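Local coordinates for probable LRR receptor-like serine/threonine-protein kinase At4g26540 (Arabidopsis thaliana, PDB 5HZ0) that acts as a plant cell-surface receptor for RGF peptide hormones, which maintain the root stem cell niche, and pairs with SERK co-receptors once the peptide is bound, at residues Glu13-Gln18 against Ser38-Thr43. The protein carries 5 engineered substitutions. Numbering follows the deposited sequence.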
loop_
_atom_site.group_PDB
_atom_site.type_symbol
_atom_site.label_atom_id
_atom_site.label_comp_id
_atom_site.label_asym_id
_atom_site.label_seq_id
_atom_site.Cartn_x
_atom_site.Cartn_y
_atom_site.Cartn_z
ATOM N N GLU A 13 -57.993 -4.576 -6.103
ATOM C CA GLU A 13 -57.205 -5.450 -6.959
ATOM C C GLU A 13 -55.752 -5.440 -6.495
ATOM O O GLU A 13 -55.302 -4.482 -5.863
ATOM C CB GLU A 13 -57.298 -4.950 -8.400
ATOM C CG GLU A 13 -58.706 -4.528 -8.813
ATOM C CD GLU A 13 -58.717 -3.285 -9.691
ATOM O OE1 GLU A 13 -57.631 -2.734 -9.961
ATOM O OE2 GLU A 13 -59.815 -2.852 -10.107
ATOM N N VAL A 14 -55.019 -6.509 -6.788
ATOM C CA VAL A 14 -53.622 -6.598 -6.364
ATOM C C VAL A 14 -52.718 -5.571 -7.054
ATOM O O VAL A 14 -52.732 -5.411 -8.278
ATOM C CB VAL A 14 -53.059 -8.028 -6.485
ATOM C CG1 VAL A 14 -51.546 -8.032 -6.290
ATOM C CG2 VAL A 14 -53.733 -8.932 -5.464
ATOM N N SER A 15 -51.934 -4.888 -6.229
ATOM C CA SER A 15 -51.229 -3.674 -6.598
ATOM C C SER A 15 -49.728 -3.888 -6.492
ATOM O O SER A 15 -48.998 -3.679 -7.450
ATOM C CB SER A 15 -51.655 -2.538 -5.671
ATOM O OG SER A 15 -51.527 -1.276 -6.298
ATOM N N GLU A 16 -49.270 -4.238 -5.294
ATOM C CA GLU A 16 -47.846 -4.364 -5.028
ATOM C C GLU A 16 -47.494 -5.703 -4.393
ATOM O O GLU A 16 -48.168 -6.160 -3.469
ATOM C CB GLU A 16 -47.379 -3.218 -4.127
ATOM C CG GLU A 16 -47.738 -1.838 -4.668
ATOM C CD GLU A 16 -47.251 -0.709 -3.780
ATOM O OE1 GLU A 16 -47.531 0.469 -4.098
ATOM O OE2 GLU A 16 -46.587 -1.000 -2.764
ATOM N N ILE A 17 -46.437 -6.326 -4.905
ATOM C CA ILE A 17 -45.887 -7.549 -4.329
ATOM C C ILE A 17 -44.476 -7.271 -3.838
ATOM O O ILE A 17 -43.655 -6.746 -4.585
ATOM C CB ILE A 17 -45.806 -8.685 -5.368
ATOM C CG1 ILE A 17 -47.203 -9.138 -5.792
ATOM C CG2 ILE A 17 -45.013 -9.870 -4.819
ATOM C CD1 ILE A 17 -47.177 -10.098 -6.960
ATOM N N GLN A 18 -44.201 -7.601 -2.579
ATOM C CA GLN A 18 -42.860 -7.435 -2.033
ATOM C C GLN A 18 -42.389 -8.570 -1.123
ATOM O O GLN A 18 -43.029 -8.876 -0.112
ATOM C CB GLN A 18 -42.743 -6.114 -1.288
ATOM C CG GLN A 18 -41.511 -6.061 -0.420
ATOM C CD GLN A 18 -40.962 -4.673 -0.300
ATOM O OE1 GLN A 18 -41.242 -3.811 -1.133
ATOM N NE2 GLN A 18 -40.170 -4.438 0.741
ATOM N N SER A 38 -53.157 -6.178 -12.769
ATOM C CA SER A 38 -53.191 -4.816 -12.234
ATOM C C SER A 38 -51.990 -4.430 -11.350
ATOM O O SER A 38 -51.951 -3.325 -10.816
ATOM C CB SER A 38 -54.498 -4.567 -11.477
ATOM O OG SER A 38 -54.598 -5.435 -10.365
ATOM N N LEU A 39 -51.027 -5.335 -11.192
ATOM C CA LEU A 39 -49.861 -5.111 -10.324
ATOM C C LEU A 39 -48.991 -3.931 -10.776
ATOM O O LEU A 39 -48.521 -3.895 -11.917
ATOM C CB LEU A 39 -49.007 -6.383 -10.279
ATOM C CG LEU A 39 -47.726 -6.423 -9.444
ATOM C CD1 LEU A 39 -48.043 -6.508 -7.970
ATOM C CD2 LEU A 39 -46.864 -7.605 -9.859
ATOM N N THR A 40 -48.799 -2.962 -9.880
ATOM C CA THR A 40 -47.981 -1.786 -10.182
ATOM C C THR A 40 -46.498 -1.864 -9.760
ATOM O O THR A 40 -45.644 -1.156 -10.308
ATOM C CB THR A 40 -48.632 -0.518 -9.556
ATOM O OG1 THR A 40 -48.668 0.534 -10.527
ATOM C CG2 THR A 40 -47.876 -0.048 -8.308
ATOM N N SER A 41 -46.193 -2.741 -8.806
ATOM C CA SER A 41 -44.864 -2.771 -8.199
ATOM C C SER A 41 -44.442 -4.194 -7.839
ATOM O O SER A 41 -45.171 -4.893 -7.147
ATOM C CB SER A 41 -44.841 -1.855 -6.972
ATOM O OG SER A 41 -43.634 -1.968 -6.246
ATOM N N LEU A 42 -43.270 -4.623 -8.297
ATOM C CA LEU A 42 -42.827 -5.994 -8.038
ATOM C C LEU A 42 -41.403 -6.074 -7.489
ATOM O O LEU A 42 -40.435 -5.788 -8.200
ATOM C CB LEU A 42 -42.946 -6.843 -9.305
ATOM C CG LEU A 42 -42.482 -8.295 -9.145
ATOM C CD1 LEU A 42 -43.220 -8.961 -7.994
ATOM C CD2 LEU A 42 -42.652 -9.093 -10.441
ATOM N N THR A 43 -41.286 -6.481 -6.228
ATOM C CA THR A 43 -39.986 -6.639 -5.603
ATOM C C THR A 43 -39.810 -8.064 -5.130
ATOM O O THR A 43 -40.411 -8.478 -4.136
ATOM C CB THR A 43 -39.859 -5.742 -4.364
ATOM O OG1 THR A 43 -40.402 -4.449 -4.646
ATOM C CG2 THR A 43 -38.409 -5.603 -3.939
#
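With chi1 at 62°, Ser38 sets OG between its own backbone N and carbonyl carbon, where it reaches back to Val14 O; Leu39 instead carries CG anti to its backbone N, which turns CD1 toward Ile17. Both lie just ahead of strand 41-43, at the start of the parallel beta ladder that joins the second and third predicted leucine-rich repeats near the N-terminal end of the extracellular solenoid. Strands 14-18 and 41-43 run side by side and nearly parallel. Ile17 bonds in both directions: its N donates to Ser41 O, nearly straight at 170°, and its O accepts from Thr43 N. Upstream, Ser15 O accepts a longer bond from Ser41 N at 3.3 Å. Ser15 and Glu16 both face Lys7, a classic beta bulge toward strand 6-8 on the other side. The Ser38 hydroxyl donates to Val14 O over 2.8 Å, tilted out of the carbonyl plane, and thus extends the pairing beyond the ladder. With an alanine in place of Ser38, Val14 O would probably lose this donor and the loop leading into strand 41-43 would be less firmly tied to strand 14-18. Ile17, Leu39 and Leu42 form the apolar face: Ile17 crosses Leu39 at about a right angle but lies alongside Leu42, whose CD1 sits 3.7 Å from Ile17 CB. On the face of Glu16, Ser41, Gln18 and Thr43, Glu16 CG rests 3.7 Å from Ser41 CB. Leu42 and Thr43 also touch strand 65-67, which carries the parallel strand order on into the next repeat. Inside, Leu39 CD1 packs 3.5 Å from Ile17 CG1.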